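Local coordinates for forkhead-associated 1 (Saccharomyces cerevisiae, PDB 6C4U), which binds a phosphothreonine peptide of the human transcription factor c-Myc through an engineered forkhead-associated domain, at residues C46-G51 and L113-F118; R18-D23 and W38-N43. All blocks are in the same frame, centred on the assembly; numbering follows the deposited sequence.

Contact 1. Residues C46-G51 and L113-F118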
loop_
_atom_site.group_PDB
_atom_site.type_symbol
_atom_site.label_atom_id
_atom_site.label_comp_id
_atom_site.label_asym_id
_atom_site.label_seq_id
_atom_site.Cartn_x
_atom_site.Cartn_y
_atom_site.Cartn_z
ATOM N N CYS F 46 -9.127 -5.479 -5.513
ATOM C CA CYS F 46 -8.303 -4.538 -4.757
ATOM C C CYS F 46 -8.235 -3.169 -5.402
ATOM O O CYS F 46 -8.592 -2.992 -6.566
ATOM C CB CYS F 46 -6.880 -5.078 -4.603
ATOM S SG CYS F 46 -6.729 -6.613 -3.644
ATOM N N ASP F 47 -7.797 -2.187 -4.629
ATOM C CA ASP F 47 -7.616 -0.846 -5.162
ATOM C C ASP F 47 -6.439 -0.796 -6.151
ATOM O O ASP F 47 -6.504 -0.086 -7.146
ATOM C CB ASP F 47 -7.419 0.153 -4.026
ATOM C CG ASP F 47 -8.658 0.292 -3.166
ATOM O OD1 ASP F 47 -9.563 1.064 -3.566
ATOM O OD2 ASP F 47 -8.713 -0.341 -2.095
ATOM N N TYR F 48 -5.377 -1.548 -5.864
ATOM C CA TYR F 48 -4.206 -1.657 -6.735
ATOM C C TYR F 48 -4.004 -3.116 -7.054
ATOM O O TYR F 48 -3.788 -3.929 -6.154
ATOM C CB TYR F 48 -2.962 -1.146 -6.014
ATOM C CG TYR F 48 -1.755 -0.885 -6.892
ATOM C CD1 TYR F 48 -1.646 0.280 -7.625
ATOM C CD2 TYR F 48 -0.685 -1.774 -6.924
ATOM C CE1 TYR F 48 -0.505 0.526 -8.418
ATOM C CE2 TYR F 48 0.458 -1.515 -7.651
ATOM C CZ TYR F 48 0.524 -0.397 -8.444
ATOM O OH TYR F 48 1.640 -0.095 -9.184
ATOM N N HIS F 49 -4.079 -3.461 -8.334
ATOM C CA HIS F 49 -3.878 -4.843 -8.737
ATOM C C HIS F 49 -2.382 -5.077 -8.858
ATOM O O HIS F 49 -1.727 -4.478 -9.708
ATOM C CB HIS F 49 -4.596 -5.118 -10.047
ATOM C CG HIS F 49 -4.609 -6.562 -10.420
ATOM N ND1 HIS F 49 -4.383 -7.005 -11.704
ATOM C CD2 HIS F 49 -4.804 -7.673 -9.667
ATOM C CE1 HIS F 49 -4.458 -8.326 -11.726
ATOM N NE2 HIS F 49 -4.706 -8.753 -10.501
ATOM N N LEU F 50 -1.833 -5.919 -7.991
ATOM C CA LEU F 50 -0.427 -6.313 -8.097
ATOM C C LEU F 50 -0.154 -7.302 -9.230
ATOM O O LEU F 50 1.000 -7.605 -9.502
ATOM C CB LEU F 50 0.072 -6.905 -6.778
ATOM C CG LEU F 50 0.063 -5.970 -5.570
ATOM C CD1 LEU F 50 0.509 -6.690 -4.312
ATOM C CD2 LEU F 50 1.000 -4.798 -5.810
ATOM N N GLY F 51 -1.208 -7.823 -9.857
ATOM C CA GLY F 51 -1.090 -8.723 -11.000
ATOM C C GLY F 51 -1.390 -10.153 -10.586
ATOM O O GLY F 51 -1.346 -10.476 -9.398
ATOM N N LEU F 113 8.525 -7.763 -6.845
ATOM C CA LEU F 113 7.767 -6.613 -7.338
ATOM C C LEU F 113 7.981 -5.479 -6.314
ATOM O O LEU F 113 8.002 -5.716 -5.102
ATOM C CB LEU F 113 6.318 -7.007 -7.478
ATOM C CG LEU F 113 5.312 -5.889 -7.874
ATOM C CD1 LEU F 113 5.740 -4.944 -8.995
ATOM C CD2 LEU F 113 3.968 -6.513 -8.223
ATOM N N SER F 114 8.220 -4.274 -6.829
ATOM C CA SER F 114 8.710 -3.184 -5.977
ATOM C C SER F 114 7.968 -1.903 -6.295
ATOM O O SER F 114 7.908 -1.483 -7.463
ATOM C CB SER F 114 10.192 -2.979 -6.199
ATOM O OG SER F 114 10.751 -2.170 -5.189
ATOM N N LEU F 115 7.368 -1.311 -5.259
ATOM C CA LEU F 115 6.536 -0.117 -5.389
ATOM C C LEU F 115 7.119 0.973 -4.502
ATOM O O LEU F 115 7.676 0.679 -3.446
ATOM C CB LEU F 115 5.119 -0.395 -4.934
ATOM C CG LEU F 115 4.423 -1.639 -5.453
ATOM C CD1 LEU F 115 2.973 -1.624 -4.906
ATOM C CD2 LEU F 115 4.518 -1.800 -6.963
ATOM N N VAL F 116 6.975 2.226 -4.920
ATOM C CA VAL F 116 7.518 3.336 -4.157
ATOM C C VAL F 116 6.427 4.347 -3.865
ATOM O O VAL F 116 5.672 4.733 -4.771
ATOM C CB VAL F 116 8.694 3.998 -4.904
ATOM C CG1 VAL F 116 9.212 5.213 -4.152
ATOM C CG2 VAL F 116 9.821 2.984 -5.061
ATOM N N ILE F 117 6.362 4.776 -2.601
ATOM C CA ILE F 117 5.301 5.671 -2.154
ATOM C C ILE F 117 5.820 7.077 -2.222
ATOM O O ILE F 117 6.931 7.358 -1.713
ATOM C CB ILE F 117 4.868 5.381 -0.688
ATOM C CG1 ILE F 117 4.572 3.893 -0.482
ATOM C CG2 ILE F 117 3.648 6.202 -0.296
ATOM C CD1 ILE F 117 3.582 3.320 -1.461
ATOM N N PHE F 118 5.024 7.943 -2.856
ATOM C CA PHE F 118 5.346 9.353 -2.931
ATOM C C PHE F 118 4.147 10.036 -2.300
ATOM O O PHE F 118 3.016 9.908 -2.778
ATOM C CB PHE F 118 5.653 9.792 -4.347
ATOM C CG PHE F 118 5.780 11.269 -4.514
ATOM C CD1 PHE F 118 6.718 12.051 -3.807
ATOM C CD2 PHE F 118 4.996 11.886 -5.422
ATOM C CE1 PHE F 118 6.816 13.393 -4.018
ATOM C CE2 PHE F 118 5.102 13.282 -5.667
ATOM C CZ PHE F 118 6.010 14.018 -4.944
#

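Contact 2. Residues R18-D23 and W38-N43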
loop_
_atom_site.group_PDB
_atom_site.type_symbol
_atom_site.label_atom_id
_atom_site.label_comp_id
_atom_site.label_asym_id
_atom_site.label_seq_id
_atom_site.Cartn_x
_atom_site.Cartn_y
_atom_site.Cartn_z
ATOM N N ARG F 18 0.042 5.000 -10.198
ATOM C CA ARG F 18 -1.320 5.129 -9.690
ATOM C C ARG F 18 -1.421 6.128 -8.558
ATOM O O ARG F 18 -0.589 6.133 -7.658
ATOM C CB ARG F 18 -1.865 3.810 -9.202
ATOM C CG ARG F 18 -2.494 2.888 -10.190
ATOM C CD ARG F 18 -3.812 3.390 -10.791
ATOM N NE ARG F 18 -4.157 2.553 -11.917
ATOM C CZ ARG F 18 -3.808 2.754 -13.200
ATOM N NH1 ARG F 18 -3.059 3.795 -13.569
ATOM N NH2 ARG F 18 -4.197 1.880 -14.124
ATOM N N ASP F 19 -2.378 7.050 -8.722
ATOM C CA ASP F 19 -2.655 8.098 -7.760
ATOM C C ASP F 19 -3.850 7.706 -6.932
ATOM O O ASP F 19 -4.830 7.111 -7.460
ATOM C CB ASP F 19 -2.996 9.353 -8.596
ATOM C CG ASP F 19 -1.778 10.063 -9.127
ATOM O OD1 ASP F 19 -0.632 9.706 -8.698
ATOM O OD2 ASP F 19 -1.974 10.991 -9.940
ATOM N N PHE F 20 -3.771 7.988 -5.637
ATOM C CA PHE F 20 -4.809 7.615 -4.673
ATOM C C PHE F 20 -5.261 8.867 -3.937
ATOM O O PHE F 20 -4.457 9.522 -3.240
ATOM C CB PHE F 20 -4.245 6.622 -3.688
ATOM C CG PHE F 20 -3.985 5.277 -4.281
ATOM C CD1 PHE F 20 -5.040 4.491 -4.743
ATOM C CD2 PHE F 20 -2.701 4.785 -4.390
ATOM C CE1 PHE F 20 -4.820 3.256 -5.292
ATOM C CE2 PHE F 20 -2.479 3.557 -4.959
ATOM C CZ PHE F 20 -3.520 2.786 -5.403
ATOM N N SER F 21 -6.536 9.214 -4.105
ATOM C CA SER F 21 -7.076 10.480 -3.569
ATOM C C SER F 21 -8.151 10.211 -2.538
ATOM O O SER F 21 -8.623 9.066 -2.370
ATOM C CB SER F 21 -7.652 11.323 -4.703
ATOM O OG SER F 21 -8.511 10.537 -5.481
ATOM N N ALA F 22 -8.550 11.283 -1.862
ATOM C CA ALA F 22 -9.632 11.234 -0.886
ATOM C C ALA F 22 -10.260 12.611 -0.719
ATOM O O ALA F 22 -9.556 13.633 -0.670
ATOM C CB ALA F 22 -9.100 10.713 0.430
ATOM N N ASP F 23 -11.587 12.618 -0.618
ATOM C CA ASP F 23 -12.369 13.836 -0.395
ATOM C C ASP F 23 -12.104 14.326 1.032
ATOM O O ASP F 23 -12.338 13.589 1.977
ATOM C CB ASP F 23 -13.858 13.498 -0.594
ATOM C CG ASP F 23 -14.780 14.721 -0.565
ATOM O OD1 ASP F 23 -14.318 15.863 -0.339
ATOM O OD2 ASP F 23 -15.991 14.524 -0.780
ATOM N N TRP F 38 -6.817 1.501 1.497
ATOM C CA TRP F 38 -6.579 0.995 0.157
ATOM C C TRP F 38 -5.934 -0.365 0.272
ATOM O O TRP F 38 -5.050 -0.551 1.096
ATOM C CB TRP F 38 -5.637 1.924 -0.579
ATOM C CG TRP F 38 -6.193 3.280 -0.795
ATOM C CD1 TRP F 38 -7.027 3.682 -1.805
ATOM C CD2 TRP F 38 -5.964 4.422 0.020
ATOM N NE1 TRP F 38 -7.295 5.001 -1.683
ATOM C CE2 TRP F 38 -6.678 5.482 -0.558
ATOM C CE3 TRP F 38 -5.274 4.644 1.198
ATOM C CZ2 TRP F 38 -6.663 6.773 -0.023
ATOM C CZ3 TRP F 38 -5.275 5.937 1.739
ATOM C CH2 TRP F 38 -5.967 6.988 1.107
ATOM N N THR F 39 -6.365 -1.310 -0.559
ATOM C CA THR F 39 -5.794 -2.653 -0.547
ATOM C C THR F 39 -5.062 -2.955 -1.839
ATOM O O THR F 39 -5.439 -2.492 -2.905
ATOM C CB THR F 39 -6.866 -3.735 -0.351
ATOM O OG1 THR F 39 -7.798 -3.686 -1.439
ATOM C CG2 THR F 39 -7.612 -3.515 0.940
ATOM N N PHE F 40 -4.037 -3.784 -1.709
ATOM C CA PHE F 40 -3.109 -4.113 -2.757
ATOM C C PHE F 40 -3.086 -5.632 -2.804
ATOM O O PHE F 40 -2.832 -6.268 -1.782
ATOM C CB PHE F 40 -1.716 -3.579 -2.379
ATOM C CG PHE F 40 -1.598 -2.092 -2.435
ATOM C CD1 PHE F 40 -2.174 -1.296 -1.458
ATOM C CD2 PHE F 40 -0.872 -1.475 -3.454
ATOM C CE1 PHE F 40 -2.094 0.077 -1.527
ATOM C CE2 PHE F 40 -0.786 -0.094 -3.511
ATOM C CZ PHE F 40 -1.399 0.674 -2.550
ATOM N N GLY F 41 -3.343 -6.224 -3.963
ATOM C CA GLY F 41 -3.281 -7.681 -4.057
ATOM C C GLY F 41 -3.481 -8.292 -5.428
ATOM O O GLY F 41 -3.704 -7.582 -6.421
ATOM N N ARG F 42 -3.387 -9.621 -5.463
ATOM C CA ARG F 42 -3.601 -10.392 -6.687
ATOM C C ARG F 42 -5.044 -10.288 -7.198
ATOM O O ARG F 42 -5.288 -10.368 -8.402
ATOM C CB ARG F 42 -3.203 -11.863 -6.465
ATOM C CG ARG F 42 -3.684 -12.831 -7.540
ATOM C CD ARG F 42 -2.882 -14.115 -7.570
ATOM N NE ARG F 42 -2.751 -14.755 -6.258
ATOM C CZ ARG F 42 -3.642 -15.578 -5.703
ATOM N NH1 ARG F 42 -4.788 -15.895 -6.316
ATOM N NH2 ARG F 42 -3.390 -16.092 -4.496
ATOM N N ASN F 43 -5.992 -10.125 -6.277
ATOM C CA ASN F 43 -7.398 -10.060 -6.627
ATOM C C ASN F 43 -7.645 -8.670 -7.196
ATOM O O ASN F 43 -7.431 -7.676 -6.494
ATOM C CB ASN F 43 -8.262 -10.289 -5.379
ATOM C CG ASN F 43 -9.760 -10.336 -5.681
ATOM O OD1 ASN F 43 -10.274 -9.647 -6.561
ATOM N ND2 ASN F 43 -10.462 -11.177 -4.944
#

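Contact 1. Residues C46-G51 and L113-F118
Tyr48 meets Leu115 across the core through the CD2-CE2 bond of its ring: CE2 lies 3.7 Å from Leu115 CD1, and the hydroxyl end reaches the second methyl, with OH 4.0 Å from Leu115 CD2. The two side chains run past each other in opposite directions, and the leucine fork approaches the ring obliquely. Tyr48 carries CG anti to its own N (chi1 -166°), which sends the ring across toward strand 112-119. Replacing this tyrosine with an alanine would probably open a gap beside Leu115 and cost its two methyls the contact with the tyrosine ring. Leu50 then returns to the contact from a backbone that has already left the strand; its CD2 sits at the edge of the Tyr48 ring, in plane, and 3.8 Å from Leu115 CD1, so that the methyl touches the ring and the leucine at once. Leu113 closes the other end, its CD2 lying 4.2 Å from Leu50 CB and 3.4 Å from the carbonyl oxygen Leu50 O. Apart from the tyrosine hydroxyl, the side chains meet through carbon, and they join the two sheets of the FHA beta sandwich. Strand 48-49 borders strand 34-41, whose Phe40 also touches Leu115, while strand 112-119 lies between strands 4-10 and 101-105, with Val8 and Val104 adding to the same core.

Contact 2. Residues R18-D23 and W38-N43
Phe20 projects from strand 18-21 onto Trp38, and its CB begins the contact by lying over one face of the indole, a CH-pi approach 4.3 Å from the centroid of the five-membered ring and 23° off its normal. With CG placed beside the backbone N (chi1 -71°), the phenyl ring continues past the pyrrole side of the tryptophan. Phe20 CD1 comes 3.6 Å from Trp38 CD1 and 3.8 Å from Trp38 NE1; CE1 grazes Trp38 CD1. The two rings are neither parallel nor perpendicular, their planes meeting at 49°. Phe20, Trp38 and Phe40 form an aromatic cluster between the two sheets of the FHA beta sandwich, where strand 18-21 and residues 38-41 of strand 34-41 run roughly antiparallel, their axes 10.6 Å apart at closest. On the far side of the phenyl, Phe20 CE2 lies 3.9 Å from Phe40 CZ, and the tip atom CZ touches the same carbon. Phe40 comes from the opposite direction, again with tilted planes. The indole has a second neighbour in the backbone of the next residue, Ser21 O, which sits at its edge, in plane, near Trp38 CZ2. Phe6 of strand 4-10 extends the cluster, stacking on Phe20 and meeting Trp38 edge-to-face.

How the contacts relate
The centres of the two contacts lie about 8 Å apart, and each bridges the same pair of sheets. Contact 2 comes first along the chain, and contact 1 opens after it. On one side they share the mixed sheet, where strands 34-41 and 48-49 are parallel neighbours joined by backbone bonds, among them the probable one from Leu50 N to Gly41 O; on the other, strands 18-21 and 112-119 flank strand 4-10. Phe40 and Tyr48 meet between them, so the aromatic cluster and the leucine patch form one continuous core. Just beyond strand 34-41, Arg42 packs on the bound peptide's backbone, consistent with this core lying beneath the loops that bind the peptide.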